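Local coordinates for protein peptidoglycan-N-acetylglucosamine deacetylase BC_1974 (Bacillus cereus, PDB 5N1P) that removes acetyl groups from N-acetylglucosamine residues of peptidoglycan, as a metal-dependent hydrolase of the polysaccharide deacetylase (CE4) family with zinc bound here, at residues A4-D9 with Y185-Y190; K14-L19 with M162-P167; V56-M61 with G83-I88; K67-G72 with R97-S102. All blocks are in the same frame, centred on the assembly; numbering follows the deposited sequence.

Contact 1. Residues A4-D9 with Y185-Y190; sequences AYLTFD and YEFEAY. With 8GK (~{N}-oxidanylnaphthalene-1-carboxamide), chain E.
A4 pairs with F187 in a parallel bridge, their CA atoms 5.0 Å apart and their side chains on the same face of the sheet. A4 N donates to E186 O at 2.7 Å, with 172° at the hydrogen. A4 O accepts from E188 N at 3.3 Å, a weak bond, and F187 CA adds a C-H...O approach to the same oxygen. The two strand axes diverge by 42°. Two residues further along, at L6, a water takes over: it donates to L6 O and, at 2.8 Å, to E188 O, bridging strand 4-9 to the loop after F187. With CG anti to the carbonyl carbon (chi1 -72°), the F187 ring swings nearer the other strand, and the A4 methyl and L6 CG both approach its CE1 obliquely, at 3.7 and 4.0 Å. Y5 CD1 lies 3.4 Å from E188 O, while A189 O, hydrogen-bonded to H191 ND1, comes to the Y5 ring edge near its plane. The hydroxyls of Y185 and Y190 are satisfied by K155 O and H195 ND1. At the other end of strand 4-9, D9, the inferred proton acceptor, has OD1 in a salt bridge with R97 and OD2 2.8 Å from O14 of the hydroxamate. Parallel strands with an active-site aspartate at a C-terminal strand end are characteristic of the NodB-homology, barrel-like deacetylase fold.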
# COMPACT_ATOMS: atom_id res chain seq x y z
N ALA A 4 -2.07 -12.43 -4.95
CA ALA A 4 -1.51 -11.13 -5.30
C ALA A 4 -2.05 -10.08 -4.35
O ALA A 4 -3.27 -9.97 -4.17
CB ALA A 4 -1.84 -10.76 -6.75
N TYR A 5 -1.15 -9.32 -3.75
CA TYR A 5 -1.53 -8.24 -2.86
C TYR A 5 -1.30 -6.89 -3.52
O TYR A 5 -0.17 -6.39 -3.55
CB TYR A 5 -0.75 -8.31 -1.55
CG TYR A 5 -1.00 -9.57 -0.75
CD1 TYR A 5 -1.95 -9.59 0.26
CD2 TYR A 5 -0.28 -10.74 -1.01
CE1 TYR A 5 -2.18 -10.74 0.99
CE2 TYR A 5 -0.51 -11.89 -0.28
CZ TYR A 5 -1.46 -11.88 0.72
OH TYR A 5 -1.70 -13.02 1.45
N LEU A 6 -2.35 -6.34 -4.10
CA LEU A 6 -2.27 -5.00 -4.66
C LEU A 6 -2.19 -4.03 -3.50
O LEU A 6 -3.02 -4.08 -2.59
CB LEU A 6 -3.48 -4.67 -5.52
CG LEU A 6 -3.55 -5.23 -6.93
CD1 LEU A 6 -4.89 -4.87 -7.56
CD2 LEU A 6 -2.40 -4.68 -7.76
N THR A 7 -1.21 -3.13 -3.53
CA THR A 7 -1.12 -2.12 -2.47
C THR A 7 -1.04 -0.73 -3.09
O THR A 7 -0.37 -0.51 -4.11
CB THR A 7 0.10 -2.34 -1.52
OG1 THR A 7 1.34 -2.06 -2.20
CG2 THR A 7 0.11 -3.78 -0.98
N PHE A 8 -1.73 0.22 -2.47
CA PHE A 8 -1.85 1.56 -3.01
C PHE A 8 -1.42 2.57 -1.97
O PHE A 8 -2.03 2.64 -0.91
CB PHE A 8 -3.28 1.86 -3.45
CG PHE A 8 -3.78 0.94 -4.52
CD1 PHE A 8 -3.47 1.19 -5.84
CD2 PHE A 8 -4.51 -0.20 -4.19
CE1 PHE A 8 -3.91 0.32 -6.85
CE2 PHE A 8 -4.96 -1.07 -5.19
CZ PHE A 8 -4.65 -0.81 -6.52
N ASP A 9 -0.39 3.33 -2.29
CA ASP A 9 0.21 4.32 -1.39
C ASP A 9 -0.20 5.76 -1.68
O ASP A 9 -0.51 6.10 -2.83
CB ASP A 9 1.74 4.28 -1.48
CG ASP A 9 2.37 3.05 -0.85
OD1 ASP A 9 1.64 2.18 -0.35
OD2 ASP A 9 3.63 2.96 -0.87
N TYR A 185 -3.57 -16.17 -9.92
CA TYR A 185 -3.52 -15.37 -8.69
C TYR A 185 -4.93 -15.04 -8.22
O TYR A 185 -5.81 -14.73 -9.03
CB TYR A 185 -2.73 -14.06 -8.89
CG TYR A 185 -1.23 -14.21 -8.97
CD1 TYR A 185 -0.44 -14.27 -7.83
CD2 TYR A 185 -0.60 -14.30 -10.21
CE1 TYR A 185 0.94 -14.41 -7.92
CE2 TYR A 185 0.77 -14.44 -10.30
CZ TYR A 185 1.54 -14.50 -9.17
OH TYR A 185 2.91 -14.64 -9.28
N GLU A 186 -5.16 -15.10 -6.91
CA GLU A 186 -6.32 -14.48 -6.31
C GLU A 186 -5.90 -13.14 -5.70
O GLU A 186 -4.74 -12.95 -5.35
CB GLU A 186 -6.94 -15.38 -5.24
CG GLU A 186 -7.94 -16.39 -5.80
CD GLU A 186 -8.04 -17.66 -4.96
OE1 GLU A 186 -7.82 -17.59 -3.74
OE2 GLU A 186 -8.36 -18.72 -5.53
N PHE A 187 -6.84 -12.20 -5.60
CA PHE A 187 -6.53 -10.88 -5.07
C PHE A 187 -7.07 -10.68 -3.66
O PHE A 187 -8.28 -10.54 -3.47
CB PHE A 187 -7.07 -9.80 -6.00
CG PHE A 187 -6.30 -9.68 -7.27
CD1 PHE A 187 -5.19 -8.86 -7.34
CD2 PHE A 187 -6.66 -10.41 -8.39
CE1 PHE A 187 -4.47 -8.75 -8.51
CE2 PHE A 187 -5.95 -10.31 -9.56
CZ PHE A 187 -4.84 -9.48 -9.62
N GLU A 188 -6.17 -10.65 -2.69
CA GLU A 188 -6.58 -10.50 -1.30
C GLU A 188 -6.00 -9.25 -0.67
O GLU A 188 -4.97 -8.73 -1.10
CB GLU A 188 -6.15 -11.71 -0.47
CG GLU A 188 -6.90 -12.99 -0.81
CD GLU A 188 -6.75 -14.04 0.28
OE1 GLU A 188 -5.63 -14.18 0.81
OE2 GLU A 188 -7.75 -14.72 0.59
N ALA A 189 -6.70 -8.79 0.35
CA ALA A 189 -6.16 -7.73 1.20
C ALA A 189 -5.19 -8.34 2.19
O ALA A 189 -5.21 -9.53 2.46
CB ALA A 189 -7.26 -7.01 1.93
N TYR A 190 -4.34 -7.49 2.76
CA TYR A 190 -3.57 -7.88 3.92
C TYR A 190 -4.47 -8.22 5.07
O TYR A 190 -5.50 -7.61 5.28
CB TYR A 190 -2.60 -6.78 4.33
CG TYR A 190 -1.81 -7.05 5.59
CD1 TYR A 190 -0.62 -7.77 5.55
CD2 TYR A 190 -2.24 -6.56 6.83
CE1 TYR A 190 0.11 -8.02 6.71
CE2 TYR A 190 -1.52 -6.80 7.98
CZ TYR A 190 -0.34 -7.52 7.91
OH TYR A 190 0.35 -7.73 9.09
C1 8GK E . 6.93 5.28 -1.57
C2 8GK E . 8.24 5.14 -2.27
C3 8GK E . 8.78 6.27 -2.87
C4 8GK E . 10.01 6.18 -3.52
C5 8GK E . 10.70 4.97 -3.55
C6 8GK E . 10.16 3.85 -2.94
C7 8GK E . 8.93 3.93 -2.30
C8 8GK E . 10.53 7.32 -4.12
C9 8GK E . 9.84 8.53 -4.09
C10 8GK E . 8.61 8.61 -3.45
C11 8GK E . 8.09 7.48 -2.84
O12 8GK E . 6.92 5.95 -0.56
N13 8GK E . 5.82 4.71 -2.04
O14 8GK E . 4.62 5.39 -1.82
O HOH W 1 -3.49 -6.34 -0.91

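Contact 2. Residues K14-L19 with M162-P167; sequences KYTAEL and MHDIHP. With 8GK (~{N}-oxidanylnaphthalene-1-carboxamide), chain E.
Y15 lays its ring against the pyrrolidine of P167, whose CB sits 4.2 Å from the ring centroid and 22° off the normal, a CH-pi contact over the face. The phenol end is also covered, with Y15 OH 3.3 Å from P167 CG. The opposite face carries the aliphatic chain of its own neighbour K14, CG lying over the ring centre, so the ring is packed between lysine methylenes and proline. At the edge, I165 O lies in the ring plane, 3.4 Å from Y15 CE2. That same carbonyl accepts from a water which in turn takes a hydrogen from K14 NZ, a second tie between the segments. With the hydroxyl of T16 anti to the carbonyl carbon (chi1 -61°), OG1 donates to D164 OD2 at 2.6 Å, reaching the oxygen from above the carboxylate plane by 36°. T16 OG1 also pairs with G13 N, which fixes its rotation further. These interactions join the start of helix 16-25 to the type I turn from H163 to H166, which links strand 157-163 to helix 167-182 in the barrel-like deacetylase fold; H166 is at the N-cap position of that helix. L19 CD2 packs on D164 CB at 3.6 Å, the two side chains crossing at about a right angle. H163, the inferred proton donor, points away from Y15 and T16: its NE2 is 2.8 Å from O14 of the inhibitor, and its ND1 is hydrogen-bonded to D130 OD1.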
# COMPACT_ATOMS: atom_id res chain seq x y z
N LYS A 14 -8.38 11.91 -5.25
CA LYS A 14 -9.52 12.09 -6.14
C LYS A 14 -9.75 10.95 -7.15
O LYS A 14 -10.71 11.00 -7.91
CB LYS A 14 -9.37 13.41 -6.90
CG LYS A 14 -8.13 13.50 -7.76
CD LYS A 14 -8.09 14.83 -8.50
CE LYS A 14 -6.84 14.98 -9.35
NZ LYS A 14 -5.58 15.00 -8.55
N TYR A 15 -8.90 9.93 -7.15
CA TYR A 15 -9.09 8.79 -8.05
C TYR A 15 -9.46 7.54 -7.26
O TYR A 15 -9.66 6.47 -7.84
CB TYR A 15 -7.84 8.51 -8.88
CG TYR A 15 -7.33 9.72 -9.64
CD1 TYR A 15 -8.04 10.23 -10.72
CD2 TYR A 15 -6.15 10.35 -9.27
CE1 TYR A 15 -7.59 11.33 -11.41
CE2 TYR A 15 -5.68 11.45 -9.97
CZ TYR A 15 -6.42 11.94 -11.03
OH TYR A 15 -5.96 13.04 -11.72
N THR A 16 -9.53 7.67 -5.94
CA THR A 16 -9.69 6.51 -5.07
C THR A 16 -11.08 5.89 -5.16
O THR A 16 -11.23 4.66 -5.14
CB THR A 16 -9.36 6.90 -3.62
OG1 THR A 16 -7.99 7.33 -3.59
CG2 THR A 16 -9.52 5.71 -2.67
N ALA A 17 -12.12 6.71 -5.28
CA ALA A 17 -13.47 6.19 -5.40
C ALA A 17 -13.59 5.33 -6.68
O ALA A 17 -14.17 4.25 -6.66
CB ALA A 17 -14.49 7.33 -5.40
N GLU A 18 -13.02 5.82 -7.78
CA GLU A 18 -13.02 5.05 -9.02
C GLU A 18 -12.28 3.73 -8.88
O GLU A 18 -12.73 2.69 -9.36
CB GLU A 18 -12.41 5.87 -10.15
CG GLU A 18 -12.35 5.11 -11.46
CD GLU A 18 -11.91 5.98 -12.61
OE1 GLU A 18 -11.63 7.17 -12.37
OE2 GLU A 18 -11.84 5.46 -13.76
N LEU A 19 -11.13 3.76 -8.21
CA LEU A 19 -10.39 2.54 -7.95
C LEU A 19 -11.22 1.54 -7.15
O LEU A 19 -11.27 0.36 -7.48
CB LEU A 19 -9.08 2.85 -7.21
CG LEU A 19 -8.28 1.64 -6.76
CD1 LEU A 19 -7.89 0.73 -7.94
CD2 LEU A 19 -7.03 2.11 -6.02
N MET A 162 1.76 0.26 -5.97
CA MET A 162 1.13 1.25 -6.83
C MET A 162 0.71 2.46 -5.99
O MET A 162 0.83 2.45 -4.77
CB MET A 162 -0.09 0.66 -7.55
CG MET A 162 0.28 -0.51 -8.42
SD MET A 162 -1.10 -1.20 -9.31
CE MET A 162 -1.35 0.09 -10.53
N HIS A 163 0.25 3.50 -6.67
CA HIS A 163 -0.13 4.74 -6.01
C HIS A 163 -1.47 5.20 -6.55
O HIS A 163 -1.56 5.53 -7.73
CB HIS A 163 0.94 5.83 -6.21
CG HIS A 163 2.30 5.44 -5.71
ND1 HIS A 163 3.17 4.65 -6.44
CD2 HIS A 163 2.93 5.71 -4.54
CE1 HIS A 163 4.28 4.47 -5.75
NE2 HIS A 163 4.16 5.10 -4.59
N ASP A 164 -2.51 5.22 -5.71
CA ASP A 164 -3.84 5.54 -6.24
C ASP A 164 -4.06 7.04 -6.42
O ASP A 164 -5.12 7.45 -6.87
CB ASP A 164 -4.96 4.93 -5.37
CG ASP A 164 -4.90 5.38 -3.91
OD1 ASP A 164 -3.79 5.44 -3.35
OD2 ASP A 164 -5.98 5.63 -3.32
N ILE A 165 -3.03 7.84 -6.13
CA ILE A 165 -3.14 9.29 -6.32
C ILE A 165 -2.78 9.70 -7.75
O ILE A 165 -2.86 10.88 -8.09
CB ILE A 165 -2.25 10.05 -5.33
CG1 ILE A 165 -0.80 9.59 -5.45
CG2 ILE A 165 -2.78 9.85 -3.93
CD1 ILE A 165 0.21 10.57 -4.87
N HIS A 166 -2.40 8.73 -8.56
CA HIS A 166 -2.07 8.98 -9.97
C HIS A 166 -3.04 8.26 -10.89
O HIS A 166 -3.31 7.06 -10.72
CB HIS A 166 -0.64 8.53 -10.27
CG HIS A 166 0.40 9.29 -9.50
ND1 HIS A 166 1.55 8.71 -9.02
CD2 HIS A 166 0.45 10.59 -9.13
CE1 HIS A 166 2.27 9.61 -8.39
NE2 HIS A 166 1.62 10.77 -8.44
N PRO A 167 -3.56 8.99 -11.89
CA PRO A 167 -4.60 8.50 -12.81
C PRO A 167 -4.16 7.24 -13.56
O PRO A 167 -4.94 6.31 -13.75
CB PRO A 167 -4.79 9.65 -13.80
CG PRO A 167 -4.07 10.82 -13.24
CD PRO A 167 -3.04 10.31 -12.28
C1 8GK E . 6.93 5.28 -1.57
C2 8GK E . 8.24 5.14 -2.27
C3 8GK E . 8.78 6.27 -2.87
C4 8GK E . 10.01 6.18 -3.52
C5 8GK E . 10.70 4.97 -3.55
C6 8GK E . 10.16 3.85 -2.94
C7 8GK E . 8.93 3.93 -2.30
C8 8GK E . 10.53 7.32 -4.12
C9 8GK E . 9.84 8.53 -4.09
C10 8GK E . 8.61 8.61 -3.45
C11 8GK E . 8.09 7.48 -2.84
O12 8GK E . 6.92 5.95 -0.56
N13 8GK E . 5.82 4.71 -2.04
O14 8GK E . 4.62 5.39 -1.82
O HOH W 2 -3.76 13.12 -6.92

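Contact 3. Residues V56-M61 with G83-I88; sequences VGMHSM and GLIANI. With ZN (zinc ion), chain F; 8GK (~{N}-oxidanylnaphthalene-1-carboxamide), chain E.
Strand 56-58 and helix 83-88 run nearly antiparallel, at 156° between their N-to-C directions, with segment axes 9.3 Å apart at closest approach and no hydrogen bond joining them. I85 spans to the strand with both of its branches. Its CG2 meets V56 CG1 at 4.0 Å, while CD1, at the end of a CG1 arm that stands anti to the carbonyl carbon (chi1 -68°), reaches along the strand to G57 O at 3.7 Å and to CG and SD of M58. In M58, chi1 sets CG against I85 CD1 and the bend at chi2 (80°) brings SD to the same methyl. Further along, M61 is likewise bent, and its CE touches L84 CD1 at 3.7 Å, the two side chains crossing obliquely. Past the end of the strand lies H59, turned away from the helix: its NE2 binds zinc at 2.1 Å, sharing the metal with D10, H63, water and both oxygens of the hydroxamate. Two hydrogen bonds hold H59, ND1 to R97 O and backbone N to D81 OD2. S60 OG donates to H59 O at 2.6 Å, in the carbonyl plane on a lone pair. Helix 74-89 packs alongside strand 55-58, flanked by helix 36-41 at L84 and by helix 43-51 at V56, while the strand itself pairs with strand 31-34 in the parallel sheet.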
# COMPACT_ATOMS: atom_id res chain seq x y z
N VAL A 56 -6.72 -1.11 5.49
CA VAL A 56 -6.24 0.26 5.61
C VAL A 56 -5.10 0.34 6.62
O VAL A 56 -5.28 0.04 7.80
CB VAL A 56 -7.36 1.22 6.05
CG1 VAL A 56 -6.79 2.60 6.24
CG2 VAL A 56 -8.48 1.22 5.01
N GLY A 57 -3.93 0.73 6.14
CA GLY A 57 -2.75 0.88 6.98
C GLY A 57 -2.14 2.26 6.85
O GLY A 57 -2.71 3.15 6.22
N MET A 58 -0.95 2.43 7.43
CA MET A 58 -0.35 3.75 7.59
C MET A 58 0.84 3.98 6.67
O MET A 58 1.66 3.08 6.48
CB MET A 58 0.12 3.96 9.04
CG MET A 58 -1.02 4.19 10.03
SD MET A 58 -1.86 2.69 10.58
CE MET A 58 -0.47 1.81 11.29
N HIS A 59 0.96 5.21 6.17
CA HIS A 59 2.09 5.60 5.30
C HIS A 59 2.75 6.89 5.78
O HIS A 59 3.43 7.55 5.01
CB HIS A 59 1.62 5.76 3.85
CG HIS A 59 2.72 5.78 2.83
ND1 HIS A 59 3.81 4.92 2.87
CD2 HIS A 59 2.87 6.51 1.70
CE1 HIS A 59 4.58 5.15 1.82
NE2 HIS A 59 4.04 6.11 1.10
N SER A 60 2.53 7.22 7.06
CA SER A 60 3.14 8.32 7.81
C SER A 60 2.34 9.63 7.71
O SER A 60 1.27 9.68 7.09
CB SER A 60 4.60 8.58 7.40
OG SER A 60 4.70 9.46 6.28
N MET A 61 2.85 10.67 8.37
CA MET A 61 2.22 11.98 8.39
C MET A 61 2.86 12.93 7.39
O MET A 61 2.18 13.65 6.66
CB MET A 61 2.31 12.61 9.79
CG MET A 61 1.56 11.88 10.87
SD MET A 61 -0.23 11.73 10.62
CE MET A 61 -0.74 13.43 10.46
N GLY A 83 -3.93 6.73 14.85
CA GLY A 83 -5.01 7.33 15.63
C GLY A 83 -6.04 8.03 14.75
O GLY A 83 -7.24 7.96 15.02
N LEU A 84 -5.58 8.70 13.70
CA LEU A 84 -6.48 9.37 12.76
C LEU A 84 -7.39 8.36 12.06
O LEU A 84 -8.59 8.59 11.90
CB LEU A 84 -5.68 10.15 11.72
CG LEU A 84 -4.95 11.39 12.24
CD1 LEU A 84 -4.08 11.99 11.14
CD2 LEU A 84 -5.95 12.40 12.77
N ILE A 85 -6.80 7.25 11.63
CA ILE A 85 -7.58 6.20 11.00
C ILE A 85 -8.58 5.60 12.00
O ILE A 85 -9.76 5.40 11.66
CB ILE A 85 -6.65 5.13 10.41
CG1 ILE A 85 -5.88 5.74 9.24
CG2 ILE A 85 -7.46 3.92 9.92
CD1 ILE A 85 -4.70 4.90 8.78
N ALA A 86 -8.12 5.32 13.22
CA ALA A 86 -8.97 4.70 14.24
C ALA A 86 -10.16 5.57 14.58
O ALA A 86 -11.23 5.06 14.93
CB ALA A 86 -8.15 4.40 15.48
N ASN A 87 -9.99 6.89 14.49
CA ASN A 87 -11.08 7.82 14.78
C ASN A 87 -12.25 7.63 13.83
O ASN A 87 -13.40 7.93 14.16
CB ASN A 87 -10.59 9.27 14.68
CG ASN A 87 -9.70 9.67 15.83
OD1 ASN A 87 -9.82 9.13 16.93
ND2 ASN A 87 -8.80 10.62 15.59
N ILE A 88 -11.93 7.17 12.62
CA ILE A 88 -12.93 6.99 11.58
C ILE A 88 -13.51 5.58 11.61
O ILE A 88 -14.73 5.41 11.63
CB ILE A 88 -12.33 7.26 10.18
CG1 ILE A 88 -11.76 8.67 10.12
CG2 ILE A 88 -13.39 7.03 9.09
CD1 ILE A 88 -10.92 8.92 8.87
ZN ZN F . 4.74 7.14 -0.63
C1 8GK E . 6.93 5.28 -1.57
C2 8GK E . 8.24 5.14 -2.27
C3 8GK E . 8.78 6.27 -2.87
C4 8GK E . 10.01 6.18 -3.52
C5 8GK E . 10.70 4.97 -3.55
C6 8GK E . 10.16 3.85 -2.94
C7 8GK E . 8.93 3.93 -2.30
C8 8GK E . 10.53 7.32 -4.12
C9 8GK E . 9.84 8.53 -4.09
C10 8GK E . 8.61 8.61 -3.45
C11 8GK E . 8.09 7.48 -2.84
O12 8GK E . 6.92 5.95 -0.56
N13 8GK E . 5.82 4.71 -2.04
O14 8GK E . 4.62 5.39 -1.82
O HOH W 3 5.19 8.00 -2.71

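Contact 4. Residues K67-G72 with R97-S102; sequences KLYKNG and RPPYGS. With 8GK (~{N}-oxidanylnaphthalene-1-carboxamide), chain E.
The Y69 ring carries CB of its neighbour L68 over one face, and its edge is turned to the proline pair, with P99 O and P98 CB both near the ring plane. Y69 CG stands anti to the carbonyl carbon (chi1 -55°), which carries the ring toward the proline loop with its hydroxyl end leading. The hydroxyl makes the polar bond across the contact: Y69 OH donates to P99 O at 2.7 Å, in the carbonyl plane on a lone pair, with 137° at the oxygen. The same Y69 OH lies 3.2 Å from P98 CB, and F65 packs edge-to-face against the ring. Leucine and proline supply the apolar half of the contact, L68 CD1 resting on P99 CG at 3.6 Å with the two side chains crossing at about a right angle. The loop itself turns sharply here, a type II turn from P98 to G101 closed by G101 N to P98 O at 2.9 Å; Y100 and G101 both have positive phi. That turn puts Y100 N beside the inhibitor, where it donates to O12 at 3.0 Å and 168°. The Y100 ring borders the naphthalene, CE1 coming 3.3 Å from C10, while its OH is bonded to H63 O and its ring meets H63 edge-to-face. P99 packs against S60 and the zinc ligand H63. Y69 and L68 thus join helix 65-70 to the loop whose Y100 N-H binds the hydroxamate carbonyl, consistent with the oxyanion-stabilising site of CE4 deacetylases.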
# COMPACT_ATOMS: atom_id res chain seq x y z
N LYS A 67 12.95 13.39 8.43
CA LYS A 67 12.20 13.31 9.68
C LYS A 67 12.00 11.87 10.13
O LYS A 67 12.19 11.55 11.31
CB LYS A 67 10.84 14.00 9.55
CG LYS A 67 10.93 15.52 9.44
CD LYS A 67 9.55 16.15 9.30
CE LYS A 67 9.65 17.68 9.22
NZ LYS A 67 8.31 18.30 9.04
N LEU A 68 11.60 11.01 9.21
CA LEU A 68 11.26 9.64 9.56
C LEU A 68 12.45 8.80 10.01
O LEU A 68 12.36 8.06 10.99
CB LEU A 68 10.59 8.94 8.38
CG LEU A 68 9.23 9.51 7.95
CD1 LEU A 68 8.86 9.02 6.55
CD2 LEU A 68 8.16 9.09 8.94
N TYR A 69 13.55 8.90 9.27
CA TYR A 69 14.64 7.95 9.46
C TYR A 69 15.82 8.57 10.20
O TYR A 69 16.19 8.08 11.26
CB TYR A 69 15.05 7.37 8.10
CG TYR A 69 13.84 6.77 7.41
CD1 TYR A 69 13.12 5.74 8.01
CD2 TYR A 69 13.41 7.25 6.18
CE1 TYR A 69 11.99 5.19 7.41
CE2 TYR A 69 12.28 6.70 5.57
CZ TYR A 69 11.58 5.68 6.19
OH TYR A 69 10.47 5.15 5.60
N LYS A 70 16.38 9.65 9.67
CA LYS A 70 17.51 10.30 10.33
C LYS A 70 17.13 10.88 11.69
O LYS A 70 17.82 10.67 12.69
CB LYS A 70 18.08 11.40 9.44
CG LYS A 70 18.09 11.02 7.98
CD LYS A 70 18.87 12.01 7.14
CE LYS A 70 19.03 11.49 5.73
NZ LYS A 70 20.34 10.79 5.52
N ASN A 71 16.02 11.61 11.73
CA ASN A 71 15.54 12.20 12.98
C ASN A 71 14.74 11.20 13.82
O ASN A 71 14.35 11.49 14.95
CB ASN A 71 14.68 13.44 12.69
CG ASN A 71 15.46 14.55 12.02
OD1 ASN A 71 16.67 14.44 11.81
ND2 ASN A 71 14.77 15.63 11.67
N GLY A 72 14.51 10.02 13.25
CA GLY A 72 13.92 8.90 13.97
C GLY A 72 12.45 9.02 14.36
O GLY A 72 12.02 8.43 15.35
N ARG A 97 3.66 0.99 5.88
CA ARG A 97 4.46 0.95 4.65
C ARG A 97 5.41 2.13 4.70
O ARG A 97 4.98 3.28 4.76
CB ARG A 97 3.52 0.99 3.43
CG ARG A 97 4.06 1.53 2.11
CD ARG A 97 4.95 0.55 1.36
NE ARG A 97 4.46 -0.81 1.14
CZ ARG A 97 3.64 -1.20 0.16
NH1 ARG A 97 3.08 -0.31 -0.65
NH2 ARG A 97 3.32 -2.49 0.03
N PRO A 98 6.73 1.87 4.73
CA PRO A 98 7.66 3.00 4.86
C PRO A 98 7.72 3.86 3.61
O PRO A 98 7.92 3.34 2.52
CB PRO A 98 9.03 2.33 5.09
CG PRO A 98 8.74 0.90 5.41
CD PRO A 98 7.41 0.56 4.76
N PRO A 99 7.57 5.18 3.78
CA PRO A 99 7.91 6.03 2.64
C PRO A 99 9.35 5.75 2.18
O PRO A 99 10.25 5.65 3.00
CB PRO A 99 7.76 7.43 3.22
CG PRO A 99 6.69 7.29 4.26
CD PRO A 99 6.94 5.93 4.88
N TYR A 100 9.53 5.62 0.87
CA TYR A 100 10.82 5.33 0.24
C TYR A 100 11.33 3.92 0.54
O TYR A 100 12.47 3.57 0.20
CB TYR A 100 11.88 6.38 0.63
CG TYR A 100 11.35 7.78 0.44
CD1 TYR A 100 11.18 8.32 -0.84
CD2 TYR A 100 10.95 8.54 1.52
CE1 TYR A 100 10.66 9.59 -1.02
CE2 TYR A 100 10.43 9.80 1.35
CZ TYR A 100 10.28 10.32 0.08
OH TYR A 100 9.74 11.58 -0.07
N GLY A 101 10.48 3.09 1.14
CA GLY A 101 10.87 1.73 1.48
C GLY A 101 11.72 1.68 2.75
O GLY A 101 12.24 2.70 3.19
N SER A 102 11.88 0.50 3.33
CA SER A 102 12.58 0.38 4.61
C SER A 102 14.10 0.45 4.53
O SER A 102 14.76 0.64 5.56
CB SER A 102 12.21 -0.93 5.32
OG SER A 102 12.67 -2.05 4.58
C1 8GK E . 6.93 5.28 -1.57
C2 8GK E . 8.24 5.14 -2.27
C3 8GK E . 8.78 6.27 -2.87
C4 8GK E . 10.01 6.18 -3.52
C5 8GK E . 10.70 4.97 -3.55
C6 8GK E . 10.16 3.85 -2.94
C7 8GK E . 8.93 3.93 -2.30
C8 8GK E . 10.53 7.32 -4.12
C9 8GK E . 9.84 8.53 -4.09
C10 8GK E . 8.61 8.61 -3.45
C11 8GK E . 8.09 7.48 -2.84
O12 8GK E . 6.92 5.95 -0.56
N13 8GK E . 5.82 4.71 -2.04
O14 8GK E . 4.62 5.39 -1.82

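Overall arrangement
The four contacts surround one zinc-hydroxamate site, each contributing a residue that meets the inhibitor. Contacts 1 and 2, with centres 15 Å apart, share adjacent strands: D9 N lies 2.9 Å from M162 O and T7 O 2.9 Å from M162 N, probable hydrogen bonds. Contacts 1 and 4 lie on opposite sides of the chain's centre, about 23 Å between centres, yet are joined by the salt bridge D9 OD1 to R97 NH1 at 2.9 Å. Contacts 3 and 4 meet where H59 ND1 is 2.8 Å from R97 O, tying a zinc ligand to the loop. R97 thus links the inferred proton acceptor with the metal site. Contacts 2 and 3 do not touch, their nearest atoms being about 6 Å apart.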